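Local coordinates for protein ureidoglycolate hydrolase (PDB 4PXE) that hydrolyses (S)-ureidoglycolate to glyoxylate, ammonium and carbon dioxide in plant purine breakdown, working as a homodimeric manganese-dependent amidohydrolase of the peptidase M20 family, at residues A[112-117]-A[419-424]; A[82-87]-A[124-129]; A[213-218]-A[368-373]; A[67-72]-A[192-197]. All blocks are in the same frame, centred on the assembly; numbering follows the deposited sequence.

Contact 1: residues A[112-117]-A[419-424]; sequences IEAINV and VLSLTL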
loop_
_atom_site.group_PDB
_atom_site.type_symbol
_atom_site.label_atom_id
_atom_site.label_comp_id
_atom_site.label_asym_id
_atom_site.label_seq_id
_atom_site.Cartn_x
_atom_site.Cartn_y
_atom_site.Cartn_z
ATOM N N ILE A 112 2.372 -34.282 14.681
ATOM C CA ILE A 112 3.475 -35.203 14.398
ATOM C C ILE A 112 4.070 -35.702 15.716
ATOM O O ILE A 112 4.319 -36.900 15.878
ATOM C CB ILE A 112 4.544 -34.560 13.488
ATOM C CG1 ILE A 112 3.922 -34.185 12.139
ATOM C CG2 ILE A 112 5.717 -35.524 13.284
ATOM C CD1 ILE A 112 4.832 -33.379 11.227
ATOM N N GLU A 113 4.250 -34.797 16.674
ATOM C CA GLU A 113 4.741 -35.201 17.987
ATOM C C GLU A 113 3.767 -36.164 18.671
ATOM O O GLU A 113 4.193 -37.100 19.338
ATOM C CB GLU A 113 5.047 -33.986 18.877
ATOM C CG GLU A 113 5.539 -34.334 20.296
ATOM C CD GLU A 113 6.893 -35.050 20.335
ATOM O OE1 GLU A 113 7.604 -35.110 19.306
ATOM O OE2 GLU A 113 7.256 -35.558 21.424
ATOM N N ALA A 114 2.467 -35.967 18.478
ATOM C CA ALA A 114 1.477 -36.885 19.029
ATOM C C ALA A 114 1.633 -38.303 18.477
ATOM O O ALA A 114 1.504 -39.288 19.220
ATOM C CB ALA A 114 0.070 -36.366 18.756
ATOM N N ILE A 115 1.928 -38.418 17.185
ATOM C CA ILE A 115 2.197 -39.723 16.581
ATOM C C ILE A 115 3.426 -40.357 17.225
ATOM O O ILE A 115 3.414 -41.528 17.613
ATOM C CB ILE A 115 2.425 -39.607 15.059
ATOM C CG1 ILE A 115 1.128 -39.210 14.361
ATOM C CG2 ILE A 115 2.941 -40.915 14.488
ATOM C CD1 ILE A 115 0.014 -40.182 14.533
ATOM N N ASN A 116 4.491 -39.579 17.340
ATOM C CA ASN A 116 5.723 -40.068 17.953
ATOM C C ASN A 116 5.541 -40.479 19.415
ATOM O O ASN A 116 6.089 -41.498 19.853
ATOM C CB ASN A 116 6.844 -39.042 17.770
ATOM C CG ASN A 116 7.314 -38.964 16.318
ATOM O OD1 ASN A 116 7.402 -39.988 15.636
ATOM N ND2 ASN A 116 7.608 -37.763 15.845
ATOM N N VAL A 117 4.739 -39.714 20.151
ATOM C CA VAL A 117 4.381 -40.031 21.530
ATOM C C VAL A 117 3.670 -41.389 21.611
ATOM O O VAL A 117 4.026 -42.248 22.427
ATOM C CB VAL A 117 3.462 -38.934 22.129
ATOM C CG1 VAL A 117 2.741 -39.431 23.382
ATOM C CG2 VAL A 117 4.253 -37.644 22.412
ATOM N N VAL A 419 -3.140 -34.531 25.239
ATOM C CA VAL A 419 -4.581 -34.661 25.046
ATOM C C VAL A 419 -4.894 -35.114 23.621
ATOM O O VAL A 419 -5.745 -35.981 23.406
ATOM C CB VAL A 419 -5.318 -33.355 25.381
ATOM C CG1 VAL A 419 -6.807 -33.455 25.006
ATOM C CG2 VAL A 419 -5.149 -33.017 26.855
ATOM N N LEU A 420 -4.184 -34.557 22.648
ATOM C CA LEU A 420 -4.359 -34.980 21.263
ATOM C C LEU A 420 -4.023 -36.459 21.064
ATOM O O LEU A 420 -4.799 -37.194 20.449
ATOM C CB LEU A 420 -3.520 -34.113 20.331
ATOM C CG LEU A 420 -3.639 -34.457 18.848
ATOM C CD1 LEU A 420 -5.080 -34.328 18.363
ATOM C CD2 LEU A 420 -2.716 -33.558 18.020
ATOM N N SER A 421 -2.879 -36.890 21.595
ATOM C CA SER A 421 -2.467 -38.290 21.512
ATOM C C SER A 421 -3.524 -39.224 22.086
ATOM O O SER A 421 -3.896 -40.235 21.473
ATOM C CB SER A 421 -1.165 -38.499 22.282
ATOM O OG SER A 421 -0.084 -37.800 21.690
ATOM N N LEU A 422 -3.994 -38.895 23.281
ATOM C CA LEU A 422 -4.907 -39.780 23.992
ATOM C C LEU A 422 -6.287 -39.770 23.344
ATOM O O LEU A 422 -6.952 -40.803 23.278
ATOM C CB LEU A 422 -4.977 -39.376 25.470
ATOM C CG LEU A 422 -5.731 -40.316 26.410
ATOM C CD1 LEU A 422 -5.263 -41.774 26.254
ATOM C CD2 LEU A 422 -5.541 -39.835 27.830
ATOM N N THR A 423 -6.720 -38.615 22.850
ATOM C CA THR A 423 -8.004 -38.536 22.156
ATOM C C THR A 423 -7.960 -39.300 20.827
ATOM O O THR A 423 -8.905 -40.025 20.496
ATOM C CB THR A 423 -8.436 -37.065 21.909
ATOM O OG1 THR A 423 -8.445 -36.348 23.152
ATOM C CG2 THR A 423 -9.836 -37.017 21.312
ATOM N N LEU A 424 -6.866 -39.170 20.079
ATOM C CA LEU A 424 -6.671 -39.939 18.844
ATOM C C LEU A 424 -6.748 -41.432 19.135
ATOM O O LEU A 424 -7.378 -42.183 18.385
ATOM C CB LEU A 424 -5.307 -39.629 18.222
ATOM C CG LEU A 424 -5.142 -38.281 17.521
ATOM C CD1 LEU A 424 -3.676 -38.062 17.195
ATOM C CD2 LEU A 424 -5.996 -38.205 16.259
#
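S421 lays its hydroxyl against the backbone of A114, where OG sits 3.2 Å from A114 CA and nearly as close to the methyl CB. The two residues mark the crossing of helices 105-120 and 410-429. Their CA atoms are 4.9 Å apart, and the segment axes come within 8.8 Å at a crossing angle of -64°. Such a close approach suits two small residues facing each other. S421 OG stands beside its own backbone N (chi1 -66°), which carries it into the seam between the helices. V117, one turn on from A114, closes over the same hydroxyl, with CG1 3.7 Å from S421 OG. On the other side of the crossing the A114 methyl meets leucines. L420 CD2 lies 4.0 Å from A114 CB, and L424 CD1 grazes it at 4.4 Å. All five residues are buried. L420 and L424 also touch L205 on strand 201-209, while I112 and I115 on the other helix lean on strand 129-133. The helix pair thus packs on the sheet of the catalytic domain. No hydrogen bond joins the two segments. The hydroxyl of S421 is instead satisfied within its own helix, by the carbonyl O of V417. The polar group can therefore face alkyl carbons in a buried seam, and the contact between the helices rests on van der Waals packing.

Contact 2: residues A[82-87]-A[124-129]; sequences PNLPAV and KPKRSL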
loop_
_atom_site.group_PDB
_atom_site.type_symbol
_atom_site.label_atom_id
_atom_site.label_comp_id
_atom_site.label_asym_id
_atom_site.label_seq_id
_atom_site.Cartn_x
_atom_site.Cartn_y
_atom_site.Cartn_z
ATOM N N PRO A 82 -7.394 -50.931 8.315
ATOM C CA PRO A 82 -7.124 -49.759 7.471
ATOM C C PRO A 82 -8.272 -49.353 6.549
ATOM O O PRO A 82 -8.246 -48.248 6.009
ATOM C CB PRO A 82 -5.903 -50.190 6.655
ATOM C CG PRO A 82 -5.989 -51.688 6.614
ATOM C CD PRO A 82 -6.562 -52.089 7.936
ATOM N N ASN A 83 -9.264 -50.222 6.367
ATOM C CA ASN A 83 -10.406 -49.878 5.521
ATOM C C ASN A 83 -11.445 -49.010 6.232
ATOM O O ASN A 83 -12.316 -48.424 5.588
ATOM C CB ASN A 83 -11.060 -51.141 4.947
ATOM C CG ASN A 83 -10.139 -51.903 4.005
ATOM O OD1 ASN A 83 -9.283 -51.314 3.340
ATOM N ND2 ASN A 83 -10.309 -53.222 3.948
ATOM N N LEU A 84 -11.359 -48.921 7.557
ATOM C CA LEU A 84 -12.269 -48.061 8.304
ATOM C C LEU A 84 -11.905 -46.605 8.062
ATOM O O LEU A 84 -10.735 -46.290 7.854
ATOM C CB LEU A 84 -12.186 -48.353 9.800
ATOM C CG LEU A 84 -12.666 -49.731 10.265
ATOM C CD1 LEU A 84 -12.432 -49.870 11.756
ATOM C CD2 LEU A 84 -14.136 -49.917 9.931
ATOM N N PRO A 85 -12.911 -45.718 8.070
ATOM C CA PRO A 85 -12.616 -44.281 8.051
ATOM C C PRO A 85 -11.624 -43.934 9.164
ATOM O O PRO A 85 -11.807 -44.354 10.311
ATOM C CB PRO A 85 -13.982 -43.647 8.321
ATOM C CG PRO A 85 -14.965 -44.647 7.744
ATOM C CD PRO A 85 -14.360 -45.993 8.024
ATOM N N ALA A 86 -10.578 -43.190 8.811
ATOM C CA ALA A 86 -9.483 -42.894 9.734
ATOM C C ALA A 86 -9.837 -41.769 10.696
ATOM O O ALA A 86 -10.803 -41.043 10.492
ATOM C CB ALA A 86 -8.231 -42.530 8.958
ATOM N N VAL A 87 -9.055 -41.652 11.764
ATOM C CA VAL A 87 -9.133 -40.483 12.638
ATOM C C VAL A 87 -8.107 -39.478 12.145
ATOM O O VAL A 87 -6.921 -39.794 12.056
ATOM C CB VAL A 87 -8.824 -40.842 14.101
ATOM C CG1 VAL A 87 -9.114 -39.656 15.016
ATOM C CG2 VAL A 87 -9.634 -42.067 14.525
ATOM N N LYS A 124 -1.182 -49.362 19.459
ATOM C CA LYS A 124 -1.536 -50.071 18.236
ATOM C C LYS A 124 -2.908 -49.610 17.740
ATOM O O LYS A 124 -3.926 -50.083 18.227
ATOM C CB LYS A 124 -1.553 -51.582 18.499
ATOM C CG LYS A 124 -0.179 -52.158 18.834
ATOM C CD LYS A 124 0.733 -52.154 17.613
ATOM C CE LYS A 124 2.039 -52.913 17.866
ATOM N NZ LYS A 124 2.977 -52.177 18.772
ATOM N N PRO A 125 -2.935 -48.673 16.775
ATOM C CA PRO A 125 -4.232 -48.166 16.310
ATOM C C PRO A 125 -5.086 -49.223 15.601
ATOM O O PRO A 125 -4.550 -50.078 14.893
ATOM C CB PRO A 125 -3.846 -47.038 15.339
ATOM C CG PRO A 125 -2.459 -47.337 14.920
ATOM C CD PRO A 125 -1.802 -48.056 16.067
ATOM N N LYS A 126 -6.398 -49.156 15.813
ATOM C CA LYS A 126 -7.347 -49.946 15.039
ATOM C C LYS A 126 -7.659 -49.171 13.760
ATOM O O LYS A 126 -7.215 -49.543 12.673
ATOM C CB LYS A 126 -8.616 -50.218 15.842
ATOM C CG LYS A 126 -9.587 -51.137 15.124
ATOM C CD LYS A 126 -10.848 -51.370 15.929
ATOM C CE LYS A 126 -11.766 -50.167 15.859
ATOM N NZ LYS A 126 -13.086 -50.453 16.488
ATOM N N ARG A 127 -8.402 -48.073 13.891
ATOM C CA ARG A 127 -8.519 -47.113 12.799
ATOM C C ARG A 127 -7.187 -46.423 12.579
ATOM O O ARG A 127 -6.481 -46.108 13.541
ATOM C CB ARG A 127 -9.553 -46.040 13.133
ATOM C CG ARG A 127 -10.941 -46.572 13.259
ATOM C CD ARG A 127 -11.909 -45.452 13.505
ATOM N NE ARG A 127 -13.270 -45.965 13.489
ATOM C CZ ARG A 127 -13.829 -46.548 14.530
ATOM N NH1 ARG A 127 -13.117 -46.676 15.638
ATOM N NH2 ARG A 127 -15.076 -47.005 14.463
ATOM N N SER A 128 -6.852 -46.171 11.317
ATOM C CA SER A 128 -5.639 -45.443 10.987
ATOM C C SER A 128 -5.717 -44.044 11.562
ATOM O O SER A 128 -6.808 -43.523 11.805
ATOM C CB SER A 128 -5.460 -45.352 9.473
ATOM O OG SER A 128 -5.335 -46.655 8.918
ATOM N N LEU A 129 -4.552 -43.454 11.790
ATOM C CA LEU A 129 -4.474 -42.045 12.144
ATOM C C LEU A 129 -3.859 -41.294 10.979
ATOM O O LEU A 129 -2.901 -41.766 10.369
ATOM C CB LEU A 129 -3.631 -41.861 13.410
ATOM C CG LEU A 129 -4.043 -42.676 14.638
ATOM C CD1 LEU A 129 -3.110 -42.354 15.793
ATOM C CD2 LEU A 129 -5.493 -42.410 15.018
HETATM O O HOH W 1 -6.178 -46.606 6.427
HETATM O O HOH W 2 -8.714 -47.192 9.390
#
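R127 swings CG beside its backbone N (chi1 -65°) and then runs extended to NE, which lays its chain across L84 and along the carbonyl of P85. L84 has a similar first torsion (chi1 -66°), and its CD1 comes 3.9 Å from R127 CG. The same methyl hangs over one face of the guanidinium, off toward the rim. P85 O sits at the edge of that group, in its plane, but its closest approach is to R127 CD at 3.4 Å. An alanine in place of R127 would take away the chain under L84 and is likely to leave F202 without its cation-pi partner. Further along, the backbones meet in a parallel bridge between V87 and L129. V87 N donates to S128 O at 2.9 Å, and V87 O receives a CA-H contact from L129. Beside this bridge V87 CB rests 3.8 Å from L129 CD2, the two side chains pointing the same way. Before the strands meet, water fills in. One water joins P82 O to S128 OG, 2.6 Å from the hydroxyl. Another takes the S128 N-H and donates to L84 O at 2.7 Å. S128 OG is also hydrogen-bonded to G79 N. This is the start of the parallel pair 86-91 and 129-133. V87 packs against helix 410-429 on L424 and L427, while L129 reaches I115 and L118 of helix 105-120.

Contact 3: residues A[213-218]-A[368-373]; sequences PILEDE and SHKMMI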
loop_
_atom_site.group_PDB
_atom_site.type_symbol
_atom_site.label_atom_id
_atom_site.label_comp_id
_atom_site.label_asym_id
_atom_site.label_seq_id
_atom_site.Cartn_x
_atom_site.Cartn_y
_atom_site.Cartn_z
ATOM N N PRO A 213 -7.309 -14.969 26.038
ATOM C CA PRO A 213 -6.644 -14.994 27.342
ATOM C C PRO A 213 -7.370 -15.854 28.376
ATOM O O PRO A 213 -6.919 -15.882 29.515
ATOM C CB PRO A 213 -6.724 -13.532 27.771
ATOM C CG PRO A 213 -8.072 -13.110 27.248
ATOM C CD PRO A 213 -8.228 -13.822 25.911
ATOM N N ILE A 214 -8.450 -16.528 28.000
ATOM C CA ILE A 214 -9.319 -17.176 28.981
ATOM C C ILE A 214 -8.644 -18.302 29.764
ATOM O O ILE A 214 -8.691 -18.312 30.998
ATOM C CB ILE A 214 -10.630 -17.679 28.340
ATOM C CG1 ILE A 214 -11.419 -16.508 27.744
ATOM C CG2 ILE A 214 -11.459 -18.455 29.368
ATOM C CD1 ILE A 214 -11.932 -15.529 28.765
ATOM N N LEU A 215 -7.997 -19.232 29.070
ATOM C CA LEU A 215 -7.360 -20.346 29.767
ATOM C C LEU A 215 -6.255 -19.828 30.673
ATOM O O LEU A 215 -6.132 -20.261 31.822
ATOM C CB LEU A 215 -6.807 -21.375 28.778
ATOM C CG LEU A 215 -7.834 -22.120 27.929
ATOM C CD1 LEU A 215 -7.123 -22.918 26.855
ATOM C CD2 LEU A 215 -8.713 -23.042 28.787
ATOM N N GLU A 216 -5.459 -18.892 30.173
ATOM C CA GLU A 216 -4.406 -18.322 30.995
ATOM C C GLU A 216 -4.979 -17.618 32.228
ATOM O O GLU A 216 -4.512 -17.839 33.352
ATOM C CB GLU A 216 -3.559 -17.359 30.165
ATOM C CG GLU A 216 -2.415 -16.753 30.949
ATOM C CD GLU A 216 -1.527 -15.895 30.098
ATOM O OE1 GLU A 216 -1.939 -14.774 29.756
ATOM O OE2 GLU A 216 -0.412 -16.367 29.789
ATOM N N ASP A 217 -5.999 -16.780 32.035
ATOM C CA ASP A 217 -6.555 -15.999 33.141
ATOM C C ASP A 217 -7.171 -16.901 34.205
ATOM O O ASP A 217 -7.102 -16.593 35.395
ATOM C CB ASP A 217 -7.633 -15.023 32.654
ATOM C CG ASP A 217 -7.077 -13.886 31.824
ATOM O OD1 ASP A 217 -5.859 -13.620 31.883
ATOM O OD2 ASP A 217 -7.892 -13.241 31.125
ATOM N N GLU A 218 -7.777 -18.004 33.778
ATOM C CA GLU A 218 -8.482 -18.891 34.707
ATOM C C GLU A 218 -7.586 -19.984 35.289
ATOM O O GLU A 218 -8.017 -20.769 36.135
ATOM C CB GLU A 218 -9.735 -19.471 34.043
ATOM C CG GLU A 218 -10.701 -18.344 33.711
ATOM C CD GLU A 218 -12.009 -18.773 33.089
ATOM O OE1 GLU A 218 -12.292 -19.982 33.009
ATOM O OE2 GLU A 218 -12.759 -17.856 32.677
ATOM N N SER A 368 -6.645 -29.684 33.870
ATOM C CA SER A 368 -7.870 -28.922 34.051
ATOM C C SER A 368 -8.372 -28.418 32.696
ATOM O O SER A 368 -7.580 -28.170 31.776
ATOM C CB SER A 368 -7.629 -27.749 34.992
ATOM O OG SER A 368 -6.651 -26.874 34.449
ATOM N N HIS A 369 -9.685 -28.265 32.569
ATOM C CA HIS A 369 -10.257 -27.891 31.280
ATOM C C HIS A 369 -11.604 -27.217 31.431
ATOM O O HIS A 369 -12.248 -27.325 32.475
ATOM C CB HIS A 369 -10.383 -29.116 30.377
ATOM C CG HIS A 369 -11.021 -30.292 31.047
ATOM N ND1 HIS A 369 -12.359 -30.589 30.913
ATOM C CD2 HIS A 369 -10.506 -31.228 31.880
ATOM C CE1 HIS A 369 -12.639 -31.671 31.620
ATOM N NE2 HIS A 369 -11.531 -32.079 32.215
ATOM N N LYS A 370 -12.006 -26.486 30.394
ATOM C CA LYS A 370 -13.351 -25.937 30.342
ATOM C C LYS A 370 -13.857 -25.980 28.914
ATOM O O LYS A 370 -13.074 -26.106 27.976
ATOM C CB LYS A 370 -13.385 -24.501 30.862
ATOM C CG LYS A 370 -12.852 -23.481 29.865
ATOM C CD LYS A 370 -12.956 -22.048 30.383
ATOM C CE LYS A 370 -14.403 -21.615 30.550
ATOM N NZ LYS A 370 -14.514 -20.208 31.013
ATOM N N MET A 371 -15.174 -25.886 28.766
ATOM C CA MET A 371 -15.812 -25.783 27.466
ATOM C C MET A 371 -15.753 -24.339 27.014
ATOM O O MET A 371 -16.007 -23.427 27.800
ATOM C CB MET A 371 -17.280 -26.195 27.580
ATOM C CG MET A 371 -17.495 -27.598 28.113
ATOM S SD MET A 371 -16.885 -28.814 26.956
ATOM C CE MET A 371 -17.267 -30.336 27.833
ATOM N N MET A 372 -15.451 -24.120 25.741
ATOM C CA MET A 372 -15.413 -22.746 25.244
ATOM C C MET A 372 -15.595 -22.706 23.740
ATOM O O MET A 372 -15.547 -23.740 23.076
ATOM C CB MET A 372 -14.114 -22.048 25.674
ATOM C CG MET A 372 -12.845 -22.723 25.179
ATOM S SD MET A 372 -11.326 -22.217 26.034
ATOM C CE MET A 372 -11.316 -20.465 25.697
ATOM N N ILE A 373 -15.819 -21.510 23.205
ATOM C CA ILE A 373 -15.988 -21.364 21.766
ATOM C C ILE A 373 -14.727 -20.784 21.138
ATOM O O ILE A 373 -13.897 -20.188 21.825
ATOM C CB ILE A 373 -17.202 -20.477 21.405
ATOM C CG1 ILE A 373 -16.905 -18.998 21.694
ATOM C CG2 ILE A 373 -18.453 -20.975 22.130
ATOM C CD1 ILE A 373 -17.615 -18.028 20.761
#
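In the M20 peptidase-like fold of this amidohydrolase, the short helix 214-218 follows the metal- and substrate-binding segment 208-211 and packs on strand 369-374. Its axis runs 10.1 Å from that of the strand segment, at 142° to it. The backbones stay well apart, and long side chains bridge the gap. M372 places CG between its backbone N and carbonyl carbon (chi1 60°), and its chain bends at chi3 toward the helix. Its methyl CE meets I214 CB at 3.9 Å. M372 SD lies 3.9 Å from L215 CD2. L215 and M372 both also touch F393, so the apolar patch continues onto strand 389-394. E210 receives the backbone N-H groups of I214 and L215 on its two carboxylate oxygens, which ties the first turn of the helix to a substrate-binding residue. Toward the surface the contact becomes polar. K370 bends at chi3 and crosses both E218 and I214 at about a right angle, with NZ 3.9 Å from I214 CG2. The resulting salt bridge is lopsided: K370 NZ bonds E218 OE1 at 3.0 Å and reaches OE2 only weakly at 3.4 Å. The ammonium meets OE1 on the syn side, 16° out of the carboxylate plane.

Contact 4: residues A[67-72]-A[192-197]; sequences EDAVGN and SSVFLK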
loop_
_atom_site.group_PDB
_atom_site.type_symbol
_atom_site.label_atom_id
_atom_site.label_comp_id
_atom_site.label_asym_id
_atom_site.label_seq_id
_atom_site.Cartn_x
_atom_site.Cartn_y
_atom_site.Cartn_z
ATOM N N GLU A 67 0.186 -36.065 -1.238
ATOM C CA GLU A 67 -0.309 -34.714 -1.468
ATOM C C GLU A 67 -1.396 -34.726 -2.518
ATOM O O GLU A 67 -1.361 -35.534 -3.450
ATOM C CB GLU A 67 0.812 -33.798 -1.947
ATOM C CG GLU A 67 1.923 -33.601 -0.955
ATOM C CD GLU A 67 2.921 -32.572 -1.419
ATOM O OE1 GLU A 67 2.627 -31.359 -1.329
ATOM O OE2 GLU A 67 4.002 -32.968 -1.884
ATOM N N ASP A 68 -2.365 -33.830 -2.377
ATOM C CA ASP A 68 -3.410 -33.722 -3.387
ATOM C C ASP A 68 -3.101 -32.605 -4.387
ATOM O O ASP A 68 -2.019 -32.012 -4.354
ATOM C CB ASP A 68 -4.819 -33.607 -2.769
ATOM C CG ASP A 68 -5.046 -32.301 -2.000
ATOM O OD1 ASP A 68 -4.291 -31.334 -2.206
ATOM O OD2 ASP A 68 -6.011 -32.272 -1.198
ATOM N N ALA A 69 -4.051 -32.334 -5.276
ATOM C CA ALA A 69 -3.810 -31.442 -6.408
ATOM C C ALA A 69 -3.433 -30.005 -6.025
ATOM O O ALA A 69 -2.774 -29.308 -6.795
ATOM C CB ALA A 69 -5.012 -31.451 -7.345
ATOM N N VAL A 70 -3.843 -29.571 -4.837
ATOM C CA VAL A 70 -3.564 -28.198 -4.408
ATOM C C VAL A 70 -2.530 -28.122 -3.293
ATOM O O VAL A 70 -2.210 -27.037 -2.805
ATOM C CB VAL A 70 -4.843 -27.444 -3.962
ATOM C CG1 VAL A 70 -5.843 -27.345 -5.114
ATOM C CG2 VAL A 70 -5.475 -28.097 -2.748
ATOM N N GLY A 71 -2.020 -29.272 -2.875
ATOM C CA GLY A 71 -0.937 -29.272 -1.911
ATOM C C GLY A 71 -1.341 -29.484 -0.466
ATOM O O GLY A 71 -0.538 -29.221 0.430
ATOM N N ASN A 72 -2.564 -29.945 -0.222
ATOM C CA ASN A 72 -2.854 -30.508 1.094
ATOM C C ASN A 72 -1.967 -31.730 1.253
ATOM O O ASN A 72 -1.831 -32.537 0.325
ATOM C CB ASN A 72 -4.325 -30.905 1.256
ATOM C CG ASN A 72 -5.281 -29.728 1.165
ATOM O OD1 ASN A 72 -5.118 -28.701 1.832
ATOM N ND2 ASN A 72 -6.313 -29.886 0.353
ATOM N N SER A 192 -11.930 -31.199 -8.563
ATOM C CA SER A 192 -12.882 -32.085 -7.911
ATOM C C SER A 192 -12.165 -33.267 -7.266
ATOM O O SER A 192 -12.690 -33.888 -6.342
ATOM C CB SER A 192 -13.911 -32.597 -8.930
ATOM O OG SER A 192 -14.921 -33.357 -8.297
ATOM N N SER A 193 -10.968 -33.570 -7.763
ATOM C CA SER A 193 -10.138 -34.644 -7.230
ATOM C C SER A 193 -9.804 -34.426 -5.755
ATOM O O SER A 193 -9.482 -35.368 -5.036
ATOM C CB SER A 193 -8.833 -34.745 -8.023
ATOM O OG SER A 193 -8.039 -33.580 -7.837
ATOM N N VAL A 194 -9.879 -33.176 -5.315
ATOM C CA VAL A 194 -9.519 -32.810 -3.948
ATOM C C VAL A 194 -10.635 -33.156 -2.960
ATOM O O VAL A 194 -10.375 -33.438 -1.785
ATOM C CB VAL A 194 -9.170 -31.301 -3.871
ATOM C CG1 VAL A 194 -8.914 -30.858 -2.428
ATOM C CG2 VAL A 194 -7.959 -31.005 -4.730
ATOM N N PHE A 195 -11.874 -33.151 -3.446
ATOM C CA PHE A 195 -13.052 -33.341 -2.603
ATOM C C PHE A 195 -12.991 -34.654 -1.832
ATOM O O PHE A 195 -12.694 -35.705 -2.406
ATOM C CB PHE A 195 -14.338 -33.363 -3.444
ATOM C CG PHE A 195 -14.635 -32.082 -4.178
ATOM C CD1 PHE A 195 -13.832 -30.961 -4.042
ATOM C CD2 PHE A 195 -15.746 -32.001 -5.006
ATOM C CE1 PHE A 195 -14.121 -29.797 -4.721
ATOM C CE2 PHE A 195 -16.043 -30.838 -5.687
ATOM C CZ PHE A 195 -15.229 -29.732 -5.542
ATOM N N LEU A 196 -13.297 -34.594 -0.539
ATOM C CA LEU A 196 -13.433 -35.806 0.258
ATOM C C LEU A 196 -14.896 -36.201 0.330
ATOM O O LEU A 196 -15.776 -35.353 0.481
ATOM C CB LEU A 196 -12.902 -35.602 1.679
ATOM C CG LEU A 196 -11.445 -35.174 1.799
ATOM C CD1 LEU A 196 -11.044 -35.135 3.263
ATOM C CD2 LEU A 196 -10.544 -36.104 0.999
ATOM N N LYS A 197 -15.152 -37.496 0.227
ATOM C CA LYS A 197 -16.492 -38.014 0.434
ATOM C C LYS A 197 -16.898 -37.765 1.884
ATOM O O LYS A 197 -16.075 -37.861 2.794
ATOM C CB LYS A 197 -16.522 -39.509 0.120
ATOM C CG LYS A 197 -17.724 -39.951 -0.699
ATOM C CD LYS A 197 -18.869 -40.395 0.196
ATOM C CE LYS A 197 -18.513 -41.673 0.941
ATOM N NZ LYS A 197 -18.221 -42.802 0.011
HETATM O O HOH W 3 -7.684 -34.428 -1.246
HETATM O O HOH W 4 -6.137 -34.192 -5.821
#
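The backbone makes a type I beta turn from D68 to G71, closed by G71 N on D68 O at 3.1 Å, in the hairpin between strands 64-67 and 73-77. D68 also forms an Asx turn, its OD1 accepting from V70 N at 3.2 Å. N72 N reaches the same oxygen from the opposite face of the carboxylate, at 3.0 Å. The other oxygen, OD2, uses its syn lone pair for N72 ND2, in the plane of that amide. N72 OD1 is held in turn by T135 N. With a leucine here the side chain could accept nothing, and the N-H groups of V70 and N72, the N72 amide NH2 and the water on OD2 would probably lose their acceptor. V194 packs against this polar knot with no direct hydrogen bond between the segments. Its CG1 is anti to the backbone N (chi1 175°) and faces D68 OD2 and N72 ND2. Its CG2 instead meets A69 CB at 4.0 Å and V70 CG1 slightly farther off. Two waters complete the join. One accepts from A69 N and donates to S193 OG, a hydroxyl also hydrogen-bonded to D189. The other donates to D68 OD2 at 2.7 Å and to V194 O at 2.9 Å.

Contacts 1 and 2 touch directly, their centres 14 Å apart. L424 CD2 of contact 1 touches V87 CG1 of contact 2 at 3.7 Å, and I115 CD1 meets L129 CD1 at 4.0 Å. Contact 4 lies near contact 2, with nearest atoms about 8 Å apart, and contact 2 is nested in the loop that contact 4 closes. Contact 3 is nested in the loop closed by contact 1, nearest atoms about 7 Å apart, but its centre is about 35 Å from that of contact 4. Three contacts approach H92 and H208, ligands of the catalytic manganese. The side chains of L420 and L215 are each about 10 Å from that of H208, and the side chain of N72 is about 8 Å from that of H92.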